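PDB 4MOZ: fructose-bisphosphate aldolase from Slackia heliotrinireducens, which belongs to the DeoC/LacD family of aldolases, folding as a TIM barrel of eight parallel strands in a five-chain assembly. Local coordinates for residues R300-A303 with V304-E308; R20-Y23 with I24-M28; V46-L49 with N50-Y54; Q254-D257 with Q258-G262; L122-I125 with E126-L129. One frame throughout, in Å; residues are numbered along the deposited sequence.

Interaction 1: R300-A303 with V304-E308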
loop_
_atom_site.group_PDB
_atom_site.type_symbol
_atom_site.label_atom_id
_atom_site.label_comp_id
_atom_site.label_asym_id
_atom_site.label_seq_id
_atom_site.Cartn_x
_atom_site.Cartn_y
_atom_site.Cartn_z
ATOM N N ARG C 300 1.123 -34.589 41.712
ATOM C CA ARG C 300 1.798 -33.584 42.524
ATOM C C ARG C 300 1.464 -32.168 42.059
ATOM O O ARG C 300 1.401 -31.240 42.875
ATOM C CB ARG C 300 3.311 -33.805 42.568
ATOM C CG ARG C 300 3.934 -33.186 43.811
ATOM C CD ARG C 300 5.453 -33.237 43.857
ATOM N NE ARG C 300 5.914 -32.388 44.954
ATOM C CZ ARG C 300 7.177 -32.058 45.194
ATOM N NH1 ARG C 300 8.153 -32.502 44.415
ATOM N NH2 ARG C 300 7.462 -31.273 46.224
ATOM N N ALA C 301 1.246 -32.008 40.755
ATOM C CA ALA C 301 0.810 -30.728 40.196
ATOM C C ALA C 301 -0.592 -30.366 40.691
ATOM O O ALA C 301 -0.855 -29.215 41.035
ATOM C CB ALA C 301 0.847 -30.767 38.679
ATOM N N LEU C 302 -1.472 -31.364 40.737
ATOM C CA LEU C 302 -2.834 -31.186 41.226
ATOM C C LEU C 302 -2.856 -30.757 42.696
ATOM O O LEU C 302 -3.707 -29.956 43.102
ATOM C CB LEU C 302 -3.646 -32.468 41.015
ATOM C CG LEU C 302 -5.145 -32.429 41.326
ATOM C CD1 LEU C 302 -5.850 -31.304 40.578
ATOM C CD2 LEU C 302 -5.786 -33.772 41.013
ATOM N N ALA C 303 -1.910 -31.284 43.476
ATOM C CA ALA C 303 -1.726 -30.889 44.874
ATOM C C ALA C 303 -1.343 -29.416 44.998
ATOM O O ALA C 303 -1.768 -28.736 45.939
ATOM C CB ALA C 303 -0.683 -31.767 45.550
ATOM N N VAL C 304 -0.537 -28.934 44.049
ATOM C CA VAL C 304 -0.183 -27.517 43.977
ATOM C C VAL C 304 -1.421 -26.682 43.632
ATOM O O VAL C 304 -1.683 -25.660 44.272
ATOM C CB VAL C 304 0.951 -27.249 42.960
ATOM C CG1 VAL C 304 1.168 -25.753 42.776
ATOM C CG2 VAL C 304 2.244 -27.913 43.409
ATOM N N PHE C 305 -2.185 -27.126 42.637
ATOM C CA PHE C 305 -3.422 -26.444 42.267
ATOM C C PHE C 305 -4.383 -26.342 43.452
ATOM O O PHE C 305 -4.997 -25.291 43.673
ATOM C CB PHE C 305 -4.120 -27.139 41.091
ATOM C CG PHE C 305 -5.519 -26.639 40.842
ATOM C CD1 PHE C 305 -5.734 -25.402 40.235
ATOM C CD2 PHE C 305 -6.622 -27.392 41.232
ATOM C CE1 PHE C 305 -7.024 -24.933 40.018
ATOM C CE2 PHE C 305 -7.914 -26.927 41.019
ATOM C CZ PHE C 305 -8.115 -25.697 40.410
ATOM N N ASN C 306 -4.504 -27.438 44.203
ATOM C CA ASN C 306 -5.420 -27.510 45.339
ATOM C C ASN C 306 -4.905 -26.820 46.606
ATOM O O ASN C 306 -5.598 -26.782 47.620
ATOM C CB ASN C 306 -5.798 -28.969 45.627
ATOM C CG ASN C 306 -6.787 -29.526 44.619
ATOM O OD1 ASN C 306 -7.739 -28.849 44.227
ATOM N ND2 ASN C 306 -6.573 -30.768 44.200
ATOM N N GLY C 307 -3.693 -26.274 46.544
ATOM C CA GLY C 307 -3.131 -25.507 47.656
ATOM C C GLY C 307 -2.510 -26.353 48.749
ATOM O O GLY C 307 -2.138 -25.831 49.802
ATOM N N GLU C 308 -2.392 -27.654 48.494
ATOM C CA GLU C 308 -1.785 -28.588 49.438
ATOM C C GLU C 308 -0.273 -28.387 49.532
ATOM O O GLU C 308 0.321 -28.611 50.584
ATOM C CB GLU C 308 -2.117 -30.033 49.051
ATOM C CG GLU C 308 -3.588 -30.390 49.224
ATOM C CD GLU C 308 -4.027 -31.585 48.391
ATOM O OE1 GLU C 308 -3.178 -32.440 48.051
ATOM O OE2 GLU C 308 -5.236 -31.674 48.080
#
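From R300 to F305 the backbone is regular helix, with V304 N, F305 N and N306 N bonded in turn to R300 O, A301 O and L302 O, before G307 takes a positive phi (82°) and ends it. The ending is a Schellman motif. E308 N reaches back over the last turn to A303 O at 2.8 Å, its N-H bent to 132°, while G307 N bonds to V304 O at 3.1 Å. L302 meets two residues ahead of it, and both L302 and F305 lean on helix 248-260. Its CG is swung away from the backbone N (chi1 -173°) and lies beside the carbonyl carbon, which sets CD1 over toward F305 and N306. L302 CD1 comes within 4.0 Å of F305 CD2, at a slant to the ring, and L302 CG packs 3.6 Å from N306 ND2. That amide nitrogen is also close to L302 O, but the angle is too poor for a hydrogen bond, so the contact is mostly apolar carbon against amide. Past the glycine, E308 folds back over the terminus: its OE1 rests 3.6 Å from A303 CB. A301 and V304 pack on I291 and K286 of helix 278-294, while R300 NE makes a salt bridge to E309. The chemistry is therefore divided: the amides of N306, G307 and E308 take L302 O, V304 O and A303 O, F305 O goes to the R283 side chain, and the side chains of the final turn add van der Waals contact around them.

Interaction 2: R20-Y23 with I24-M28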
loop_
_atom_site.group_PDB
_atom_site.type_symbol
_atom_site.label_atom_id
_atom_site.label_comp_id
_atom_site.label_asym_id
_atom_site.label_seq_id
_atom_site.Cartn_x
_atom_site.Cartn_y
_atom_site.Cartn_z
ATOM N N ARG C 20 23.408 -11.561 19.888
ATOM C CA ARG C 20 23.498 -12.940 20.376
ATOM C C ARG C 20 23.271 -13.110 21.881
ATOM O O ARG C 20 22.460 -13.947 22.292
ATOM C CB ARG C 20 24.843 -13.548 19.975
ATOM C CG ARG C 20 25.017 -14.997 20.383
ATOM C CD ARG C 20 26.372 -15.529 19.942
ATOM N NE ARG C 20 26.459 -16.973 20.149
ATOM C CZ ARG C 20 26.058 -17.888 19.269
ATOM N NH1 ARG C 20 25.543 -17.521 18.099
ATOM N NH2 ARG C 20 26.174 -19.177 19.564
ATOM N N GLU C 21 23.990 -12.333 22.693
ATOM C CA GLU C 21 23.878 -12.435 24.153
ATOM C C GLU C 21 22.489 -12.031 24.634
ATOM O O GLU C 21 21.930 -12.672 25.523
ATOM C CB GLU C 21 24.967 -11.621 24.869
ATOM C CG GLU C 21 26.395 -12.056 24.552
ATOM C CD GLU C 21 26.618 -13.561 24.688
ATOM O OE1 GLU C 21 26.390 -14.116 25.783
ATOM O OE2 GLU C 21 27.031 -14.193 23.693
ATOM N N THR C 22 21.938 -10.981 24.028
ATOM C CA THR C 22 20.571 -10.545 24.295
ATOM C C THR C 22 19.567 -11.653 23.966
ATOM O O THR C 22 18.639 -11.901 24.738
ATOM C CB THR C 22 20.225 -9.268 23.502
ATOM O OG1 THR C 22 21.187 -8.253 23.804
ATOM C CG2 THR C 22 18.840 -8.752 23.866
ATOM N N TYR C 23 19.765 -12.323 22.830
ATOM C CA TYR C 23 18.878 -13.411 22.423
ATOM C C TYR C 23 18.888 -14.544 23.436
ATOM O O TYR C 23 17.837 -15.096 23.770
ATOM C CB TYR C 23 19.256 -13.958 21.045
ATOM C CG TYR C 23 18.427 -15.154 20.638
ATOM C CD1 TYR C 23 17.159 -14.988 20.081
ATOM C CD2 TYR C 23 18.898 -16.456 20.822
ATOM C CE1 TYR C 23 16.390 -16.079 19.708
ATOM C CE2 TYR C 23 18.131 -17.556 20.456
ATOM C CZ TYR C 23 16.881 -17.358 19.898
ATOM O OH TYR C 23 16.108 -18.433 19.527
ATOM N N ILE C 24 20.085 -14.896 23.904
ATOM C CA ILE C 24 20.236 -15.951 24.896
ATOM C C ILE C 24 19.606 -15.502 26.213
ATOM O O ILE C 24 18.843 -16.254 26.817
ATOM C CB ILE C 24 21.714 -16.378 25.071
ATOM C CG1 ILE C 24 22.262 -16.937 23.748
ATOM C CG2 ILE C 24 21.846 -17.416 26.182
ATOM C CD1 ILE C 24 23.774 -16.984 23.658
ATOM N N ASP C 25 19.899 -14.269 26.634
ATOM C CA ASP C 25 19.253 -13.685 27.810
ATOM C C ASP C 25 17.740 -13.881 27.742
ATOM O O ASP C 25 17.123 -14.337 28.702
ATOM C CB ASP C 25 19.566 -12.188 27.925
ATOM C CG ASP C 25 20.997 -11.905 28.355
ATOM O OD1 ASP C 25 21.721 -12.835 28.769
ATOM O OD2 ASP C 25 21.402 -10.728 28.276
ATOM N N ASN C 26 17.158 -13.554 26.592
ATOM C CA ASN C 26 15.705 -13.589 26.418
ATOM C C ASN C 26 15.135 -15.000 26.336
ATOM O O ASN C 26 14.041 -15.267 26.845
ATOM C CB ASN C 26 15.285 -12.757 25.205
ATOM C CG ASN C 26 15.432 -11.263 25.446
ATOM O OD1 ASN C 26 15.175 -10.770 26.548
ATOM N ND2 ASN C 26 15.842 -10.532 24.412
ATOM N N TYR C 27 15.884 -15.898 25.702
ATOM C CA TYR C 27 15.494 -17.298 25.625
ATOM C C TYR C 27 15.524 -17.945 27.015
ATOM O O TYR C 27 14.618 -18.703 27.374
ATOM C CB TYR C 27 16.409 -18.052 24.669
ATOM C CG TYR C 27 15.828 -19.359 24.193
ATOM C CD1 TYR C 27 15.957 -20.523 24.950
ATOM C CD2 TYR C 27 15.151 -19.434 22.976
ATOM C CE1 TYR C 27 15.422 -21.725 24.507
ATOM C CE2 TYR C 27 14.616 -20.626 22.526
ATOM C CZ TYR C 27 14.753 -21.765 23.292
ATOM O OH TYR C 27 14.217 -22.947 22.843
HETATM N N MSE C 28 16.564 -17.632 27.789
HETATM C CA MSE C 28 16.685 -18.115 29.170
HETATM C C MSE C 28 15.574 -17.559 30.062
HETATM O O MSE C 28 14.980 -18.302 30.840
HETATM C CB MSE C 28 18.061 -17.778 29.762
HETATM C CG MSE C 28 19.228 -18.510 29.112
HETATM SE SE MSE C 28 19.233 -20.437 29.455
HETATM C CE MSE C 28 19.918 -20.408 31.287
#
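Helix 20-30 precedes the first strand of the TIM barrel, and here its opening turns pair R20, T22 and Y23 with the residues four places on, I24, N26 and Y27. Four i to i+4 backbone bonds join R20-Y23 to I24-Y27; D25 N to E21 O is the straightest, at 169°. Y23 and Y27 stand side by side and point the same way. Both have CG anti to the backbone N (chi1 176° in Y23), and the contact is made near the phenol end of Y23, whose OH lies 3.7 Å from Y27 CD2, obliquely to that ring. T22 and N26 repeat the parallel arrangement one residue earlier, with T22 CG2 3.5 Å from N26 ND2. I24 CD1 crosses R20 at a slant, 4.0 Å from R20 CG. Several polar ends have partners outside the helix: Y23 OH bonds to D207, N26 ND2 to G170 O, and R6 bridges both E21 and D25. Y23 also packs on R89 of the second subunit. Within the helix these side-chain contacts are van der Waals, even where Y23 OH and N26 ND2 take part, since both spend their hydrogen bonds on other parts of the chain; the shared arginine probably eases the repulsion between the E21 and D25 carboxylates.

Interaction 3: V46-L49 with N50-Y54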
loop_
_atom_site.group_PDB
_atom_site.type_symbol
_atom_site.label_atom_id
_atom_site.label_comp_id
_atom_site.label_asym_id
_atom_site.label_seq_id
_atom_site.Cartn_x
_atom_site.Cartn_y
_atom_site.Cartn_z
ATOM N N VAL C 46 -9.021 -8.120 23.042
ATOM C CA VAL C 46 -9.346 -7.759 21.664
ATOM C C VAL C 46 -10.005 -8.949 20.970
ATOM O O VAL C 46 -11.097 -8.814 20.418
ATOM C CB VAL C 46 -8.124 -7.269 20.848
ATOM C CG1 VAL C 46 -8.571 -6.783 19.479
ATOM C CG2 VAL C 46 -7.391 -6.150 21.574
ATOM N N GLU C 47 -9.351 -10.112 21.028
ATOM C CA GLU C 47 -9.800 -11.314 20.311
ATOM C C GLU C 47 -11.272 -11.679 20.538
ATOM O O GLU C 47 -12.006 -11.925 19.580
ATOM C CB GLU C 47 -8.900 -12.514 20.627
ATOM C CG GLU C 47 -7.448 -12.351 20.196
ATOM C CD GLU C 47 -7.281 -12.181 18.697
ATOM O OE1 GLU C 47 -7.960 -12.899 17.927
ATOM O OE2 GLU C 47 -6.459 -11.332 18.287
ATOM N N HIS C 48 -11.696 -11.722 21.798
ATOM C CA HIS C 48 -13.070 -12.101 22.120
ATOM C C HIS C 48 -13.807 -10.987 22.804
ATOM O O HIS C 48 -14.862 -11.205 23.405
ATOM C CB HIS C 48 -13.094 -13.371 22.969
ATOM C CG HIS C 48 -12.412 -14.548 22.319
ATOM N ND1 HIS C 48 -11.478 -15.281 22.950
ATOM C CD2 HIS C 48 -12.541 -15.091 21.042
ATOM C CE1 HIS C 48 -11.040 -16.251 22.126
ATOM N NE2 HIS C 48 -11.690 -16.132 20.960
ATOM N N LEU C 49 -13.255 -9.779 22.704
ATOM C CA LEU C 49 -13.806 -8.596 23.365
ATOM C C LEU C 49 -13.892 -8.797 24.878
ATOM O O LEU C 49 -12.900 -9.184 25.498
ATOM C CB LEU C 49 -15.148 -8.177 22.740
ATOM C CG LEU C 49 -15.071 -7.641 21.303
ATOM C CD1 LEU C 49 -16.452 -7.281 20.778
ATOM C CD2 LEU C 49 -14.132 -6.443 21.198
ATOM N N ASN C 50 -15.054 -8.548 25.472
ATOM C CA ASN C 50 -15.206 -8.726 26.912
ATOM C C ASN C 50 -15.797 -10.092 27.269
ATOM O O ASN C 50 -16.098 -10.363 28.433
ATOM C CB ASN C 50 -16.041 -7.587 27.517
ATOM C CG ASN C 50 -15.665 -7.287 28.959
ATOM O OD1 ASN C 50 -14.489 -7.327 29.327
ATOM N ND2 ASN C 50 -16.666 -6.980 29.788
ATOM N N GLY C 51 -15.946 -10.950 26.260
ATOM C CA GLY C 51 -16.519 -12.289 26.430
ATOM C C GLY C 51 -15.787 -13.212 27.395
ATOM O O GLY C 51 -16.415 -14.011 28.089
ATOM N N ASP C 52 -14.461 -13.107 27.444
ATOM C CA ASP C 52 -13.668 -13.944 28.342
ATOM C C ASP C 52 -13.439 -13.332 29.725
ATOM O O ASP C 52 -12.811 -13.963 30.579
ATOM C CB ASP C 52 -12.313 -14.283 27.708
ATOM C CG ASP C 52 -12.447 -15.055 26.409
ATOM O OD1 ASP C 52 -13.446 -15.790 26.233
ATOM O OD2 ASP C 52 -11.538 -14.926 25.563
ATOM N N PHE C 53 -13.943 -12.120 29.955
ATOM C CA PHE C 53 -13.581 -11.378 31.168
ATOM C C PHE C 53 -14.749 -10.981 32.070
ATOM O O PHE C 53 -14.532 -10.516 33.188
ATOM C CB PHE C 53 -12.733 -10.157 30.806
ATOM C CG PHE C 53 -11.461 -10.508 30.096
ATOM C CD1 PHE C 53 -11.446 -10.698 28.713
ATOM C CD2 PHE C 53 -10.279 -10.671 30.807
ATOM C CE1 PHE C 53 -10.275 -11.042 28.055
ATOM C CE2 PHE C 53 -9.100 -11.006 30.152
ATOM C CZ PHE C 53 -9.098 -11.193 28.775
ATOM N N TYR C 54 -15.972 -11.167 31.582
ATOM C CA TYR C 54 -17.182 -10.865 32.351
ATOM C C TYR C 54 -18.328 -11.746 31.876
ATOM O O TYR C 54 -18.528 -11.915 30.675
ATOM C CB TYR C 54 -17.563 -9.384 32.224
ATOM C CG TYR C 54 -18.820 -8.999 32.985
ATOM C CD1 TYR C 54 -18.761 -8.652 34.335
ATOM C CD2 TYR C 54 -20.070 -8.983 32.355
ATOM C CE1 TYR C 54 -19.907 -8.301 35.038
ATOM C CE2 TYR C 54 -21.222 -8.633 33.050
ATOM C CZ TYR C 54 -21.134 -8.292 34.390
ATOM O OH TYR C 54 -22.268 -7.941 35.091
HETATM O O HOH W 1 -12.679 -11.744 25.819
#
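H48 and D52 both place CG beside their own backbone N, at chi1 -58° and -61°, and these matching rotations bring imidazole and carboxylate together where a type II' beta turn from H48 to G51 reverses the chain and returns D52, the next residue, to H48. The turn lies just after helix 44-47, in the loop that follows the first strand of the TIM barrel. H48 ND1 donates to D52 OD2 at 2.6 Å, a short bond that meets the oxygen on its syn side, slightly out of the carboxylate plane. Ring and carboxylate are steeply turned, their planes 75° apart. The other carboxylate oxygen, OD1, forms a salt bridge with R271, so both oxygens have a partner and the histidine is positioned by a group that is itself fixed. In the backbone, G51 N closes the turn on H48 O at 3.1 Å, coming from above the carbonyl plane. L49 and N50 pack against G196 and A195 of the third subunit, and F53 stacks on the H274 ring while F53 CD1 reaches to 3.8 Å from L49 O. A water bridges L49 and D52, donating to L49 O at 2.6 Å and accepting from D52 N at 2.8 Å.

Interaction 4: Q254-D257 with Q258-G262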
loop_
_atom_site.group_PDB
_atom_site.type_symbol
_atom_site.label_atom_id
_atom_site.label_comp_id
_atom_site.label_asym_id
_atom_site.label_seq_id
_atom_site.Cartn_x
_atom_site.Cartn_y
_atom_site.Cartn_z
ATOM N N GLN C 254 -3.763 -33.386 30.149
ATOM C CA GLN C 254 -3.597 -33.026 28.742
ATOM C C GLN C 254 -2.232 -32.387 28.504
ATOM O O GLN C 254 -1.512 -32.785 27.593
ATOM C CB GLN C 254 -4.698 -32.075 28.288
ATOM C CG GLN C 254 -6.049 -32.734 28.070
ATOM C CD GLN C 254 -7.098 -31.751 27.581
ATOM O OE1 GLN C 254 -6.770 -30.678 27.071
ATOM N NE2 GLN C 254 -8.369 -32.113 27.733
ATOM N N LEU C 255 -1.879 -31.412 29.340
ATOM C CA LEU C 255 -0.605 -30.706 29.222
ATOM C C LEU C 255 0.586 -31.643 29.384
ATOM O O LEU C 255 1.594 -31.504 28.689
ATOM C CB LEU C 255 -0.513 -29.570 30.249
ATOM C CG LEU C 255 -1.512 -28.411 30.181
ATOM C CD1 LEU C 255 -1.044 -27.289 31.095
ATOM C CD2 LEU C 255 -1.699 -27.889 28.761
ATOM N N HIS C 256 0.457 -32.590 30.312
ATOM C CA HIS C 256 1.487 -33.582 30.566
ATOM C C HIS C 256 1.656 -34.491 29.371
ATOM O O HIS C 256 2.782 -34.720 28.911
ATOM C CB HIS C 256 1.152 -34.379 31.829
ATOM C CG HIS C 256 2.320 -35.154 32.389
ATOM N ND1 HIS C 256 2.627 -36.399 31.978
ATOM C CD2 HIS C 256 3.270 -34.813 33.352
ATOM C CE1 HIS C 256 3.713 -36.839 32.644
ATOM N NE2 HIS C 256 4.108 -35.865 33.483
ATOM N N ASP C 257 0.540 -34.996 28.847
ATOM C CA ASP C 257 0.548 -35.829 27.642
ATOM C C ASP C 257 1.150 -35.110 26.439
ATOM O O ASP C 257 1.911 -35.704 25.680
ATOM C CB ASP C 257 -0.864 -36.316 27.305
ATOM C CG ASP C 257 -1.396 -37.320 28.316
ATOM O OD1 ASP C 257 -0.614 -37.818 29.157
ATOM O OD2 ASP C 257 -2.606 -37.616 28.271
ATOM N N GLN C 258 0.807 -33.834 26.275
ATOM C CA GLN C 258 1.302 -33.038 25.155
ATOM C C GLN C 258 2.824 -32.934 25.160
ATOM O O GLN C 258 3.455 -32.997 24.106
ATOM C CB GLN C 258 0.666 -31.645 25.149
ATOM C CG GLN C 258 -0.784 -31.634 24.680
ATOM C CD GLN C 258 -1.525 -30.352 25.022
ATOM O OE1 GLN C 258 -0.956 -29.411 25.590
ATOM N NE2 GLN C 258 -2.810 -30.309 24.680
ATOM N N ILE C 259 3.409 -32.786 26.348
ATOM C CA ILE C 259 4.857 -32.694 26.477
ATOM C C ILE C 259 5.518 -34.052 26.235
ATOM O O ILE C 259 6.360 -34.185 25.347
ATOM C CB ILE C 259 5.288 -32.134 27.851
ATOM C CG1 ILE C 259 4.793 -30.693 28.024
ATOM C CG2 ILE C 259 6.806 -32.202 28.003
ATOM C CD1 ILE C 259 4.900 -30.154 29.437
ATOM N N TYR C 260 5.122 -35.057 27.010
ATOM C CA TYR C 260 5.861 -36.317 27.055
ATOM C C TYR C 260 5.456 -37.311 25.970
ATOM O O TYR C 260 6.264 -38.141 25.570
ATOM C CB TYR C 260 5.832 -36.923 28.470
ATOM C CG TYR C 260 6.460 -35.996 29.502
ATOM C CD1 TYR C 260 7.849 -35.867 29.602
ATOM C CD2 TYR C 260 5.664 -35.220 30.351
ATOM C CE1 TYR C 260 8.426 -35.006 30.529
ATOM C CE2 TYR C 260 6.232 -34.357 31.281
ATOM C CZ TYR C 260 7.610 -34.252 31.368
ATOM O OH TYR C 260 8.177 -33.396 32.289
ATOM N N ILE C 261 4.225 -37.207 25.478
ATOM C CA ILE C 261 3.781 -38.031 24.354
ATOM C C ILE C 261 3.798 -37.223 23.051
ATOM O O ILE C 261 4.277 -37.705 22.018
ATOM C CB ILE C 261 2.386 -38.658 24.603
ATOM C CG1 ILE C 261 2.415 -39.536 25.864
ATOM C CG2 ILE C 261 1.928 -39.463 23.389
ATOM C CD1 ILE C 261 1.050 -39.925 26.398
ATOM N N GLY C 262 3.294 -35.993 23.110
ATOM C CA GLY C 262 3.146 -35.155 21.919
ATOM C C GLY C 262 4.386 -34.386 21.500
ATOM O O GLY C 262 4.417 -33.801 20.419
#
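The Y260 ring meets the H256 imidazole by one side: Y260 CD2 lies 3.4 Å above the imidazole plane, over the centre, while Y260 CE2 is 3.4 Å from H256 NE2. The planes are inclined at 41°, so the pair is neither a parallel stack nor an edge-to-face one. H256 has CG opposite its backbone N (chi1 -164°), which throws the imidazole forward to the tyrosine one turn on. One face of the Y260 ring carries I259 CG2, 3.8 Å above the plane and over the centre. These residues end helix 248-260, the crossover of the beta-alpha-beta unit that carries the barrel from strand 237-240 to strand 266-269. D257 and I261, which border helix 222-232, run alongside each other, with D257 OD1 3.8 Å from I261 CD1; that oxygen also accepts from Q253. Q258 reaches across L255, putting Q258 OE1 3.6 Å from L255 CD2, while Q258 NE2 bonds to A241 O. At the backbone D257 O takes two amides, I261 N at 2.8 Å and G262 N at 2.9 Å. L255, H256 and I259 pack on helix 278-294, and Y260 OH bonds to D295.

Interaction 5: L122-I125 with E126-L129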
loop_
_atom_site.group_PDB
_atom_site.type_symbol
_atom_site.label_atom_id
_atom_site.label_comp_id
_atom_site.label_asym_id
_atom_site.label_seq_id
_atom_site.Cartn_x
_atom_site.Cartn_y
_atom_site.Cartn_z
ATOM N N LEU C 122 -0.291 -4.208 14.521
ATOM C CA LEU C 122 -0.908 -3.029 15.125
ATOM C C LEU C 122 -0.005 -1.805 15.138
ATOM O O LEU C 122 -0.491 -0.689 15.255
ATOM C CB LEU C 122 -1.391 -3.353 16.540
ATOM C CG LEU C 122 -2.426 -4.477 16.646
ATOM C CD1 LEU C 122 -2.667 -4.870 18.101
ATOM C CD2 LEU C 122 -3.735 -4.103 15.957
ATOM N N HIS C 123 1.301 -2.017 15.007
ATOM C CA HIS C 123 2.295 -0.938 15.034
ATOM C C HIS C 123 3.608 -1.512 14.602
ATOM O O HIS C 123 3.754 -2.728 14.535
ATOM C CB HIS C 123 2.426 -0.371 16.448
ATOM C CG HIS C 123 2.503 -1.441 17.510
ATOM N ND1 HIS C 123 3.634 -2.129 17.764
ATOM C CD2 HIS C 123 1.525 -1.965 18.353
ATOM C CE1 HIS C 123 3.399 -3.034 18.731
ATOM N NE2 HIS C 123 2.107 -2.934 19.089
ATOM N N ASP C 124 4.590 -0.663 14.322
ATOM C CA ASP C 124 5.907 -1.165 13.935
ATOM C C ASP C 124 6.686 -1.748 15.125
ATOM O O ASP C 124 6.311 -1.553 16.292
ATOM C CB ASP C 124 6.724 -0.094 13.191
ATOM C CG ASP C 124 6.953 1.170 14.017
ATOM O OD1 ASP C 124 6.948 1.114 15.269
ATOM O OD2 ASP C 124 7.154 2.236 13.400
ATOM N N ILE C 125 7.765 -2.464 14.818
ATOM C CA ILE C 125 8.618 -3.045 15.846
ATOM C C ILE C 125 9.300 -1.960 16.681
ATOM O O ILE C 125 9.507 -2.136 17.879
ATOM C CB ILE C 125 9.650 -4.039 15.255
ATOM C CG1 ILE C 125 10.357 -4.815 16.375
ATOM C CG2 ILE C 125 10.644 -3.335 14.330
ATOM C CD1 ILE C 125 11.110 -6.042 15.899
ATOM N N GLU C 126 9.619 -0.836 16.044
ATOM C CA GLU C 126 10.281 0.288 16.708
ATOM C C GLU C 126 9.529 0.770 17.946
ATOM O O GLU C 126 10.151 1.167 18.927
ATOM C CB GLU C 126 10.501 1.447 15.727
ATOM C CG GLU C 126 11.661 1.245 14.753
ATOM C CD GLU C 126 11.316 0.385 13.540
ATOM O OE1 GLU C 126 10.167 -0.099 13.421
ATOM O OE2 GLU C 126 12.207 0.194 12.687
ATOM N N ALA C 127 8.199 0.722 17.901
ATOM C CA ALA C 127 7.364 1.074 19.055
ATOM C C ALA C 127 7.682 0.191 20.266
ATOM O O ALA C 127 7.731 0.672 21.402
ATOM C CB ALA C 127 5.887 0.975 18.699
ATOM N N VAL C 128 7.905 -1.098 20.013
ATOM C CA VAL C 128 8.226 -2.060 21.065
ATOM C C VAL C 128 9.655 -1.847 21.577
ATOM O O VAL C 128 9.912 -1.936 22.783
ATOM C CB VAL C 128 8.032 -3.511 20.576
ATOM C CG1 VAL C 128 8.376 -4.507 21.676
ATOM C CG2 VAL C 128 6.602 -3.730 20.096
ATOM N N LEU C 129 10.569 -1.555 20.652
ATOM C CA LEU C 129 11.968 -1.274 20.977
ATOM C C LEU C 129 12.116 -0.051 21.875
ATOM O O LEU C 129 12.946 -0.043 22.787
ATOM C CB LEU C 129 12.779 -1.070 19.695
ATOM C CG LEU C 129 13.491 -2.255 19.030
ATOM C CD1 LEU C 129 12.709 -3.560 19.121
ATOM C CD2 LEU C 129 13.834 -1.924 17.582
#
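D124 leans over E126 and A127, and its side chain can be followed outward. CB starts 3.5 Å from E126 OE1, and CG is equally near the same oxygen. Chi1 of 59° tucks the carboxylate between the backbone N and the carbonyl carbon, turning it back over the chain that follows. There D124 OD1 takes A127 N at 2.9 Å, while D124 OD2 ends 3.8 Å from E126 OE1. Those two acids cross at about a right angle; the closeness of like charges is probably unfavourable, but for D124 the bonded amide and the start of the helix should offset it. E126 is bent at its second torsion, which lays OE1 beside I125 CG2. One residue before D124, H123 ND1 donates to D124 O at 3.1 Å, almost straight and in the plane of the ring, and H123 CE1 packs edge-on to V128 CG2 at 3.6 Å. I125 O accepts L129 N at 3.0 Å, and the two side chains meet through I125 CG1 and L129 CD1. D124 N bonds to Q161 of the third subunit, so the same residue serves the interface. D124 is the N-cap of helix 125-132, its OD1 making the capping bond, and the helix packs I125 and V128 against strand 138-145 of the TIM barrel.

Overall arrangement
All five contacts are local, and each is partly buried; interaction 1 lies farthest from the centre of the chain, about 23 Å between centres. Interactions 1 and 4 are the closest pair by centres, about 18 Å apart, and both lean on helix 278-294; each finishes a helix, but aromatic packing marks interaction 4 and a Schellman turn interaction 1. Interaction 5 does the reverse, starting a helix with an aspartate cap. Interactions 3 and 5 come within about 6 Å at nearest atoms and both touch the third subunit, yet H48 binds a carboxylate whereas H123 binds a backbone carbonyl. Interaction 2, at the start of helix 20-30, touches the second subunit instead.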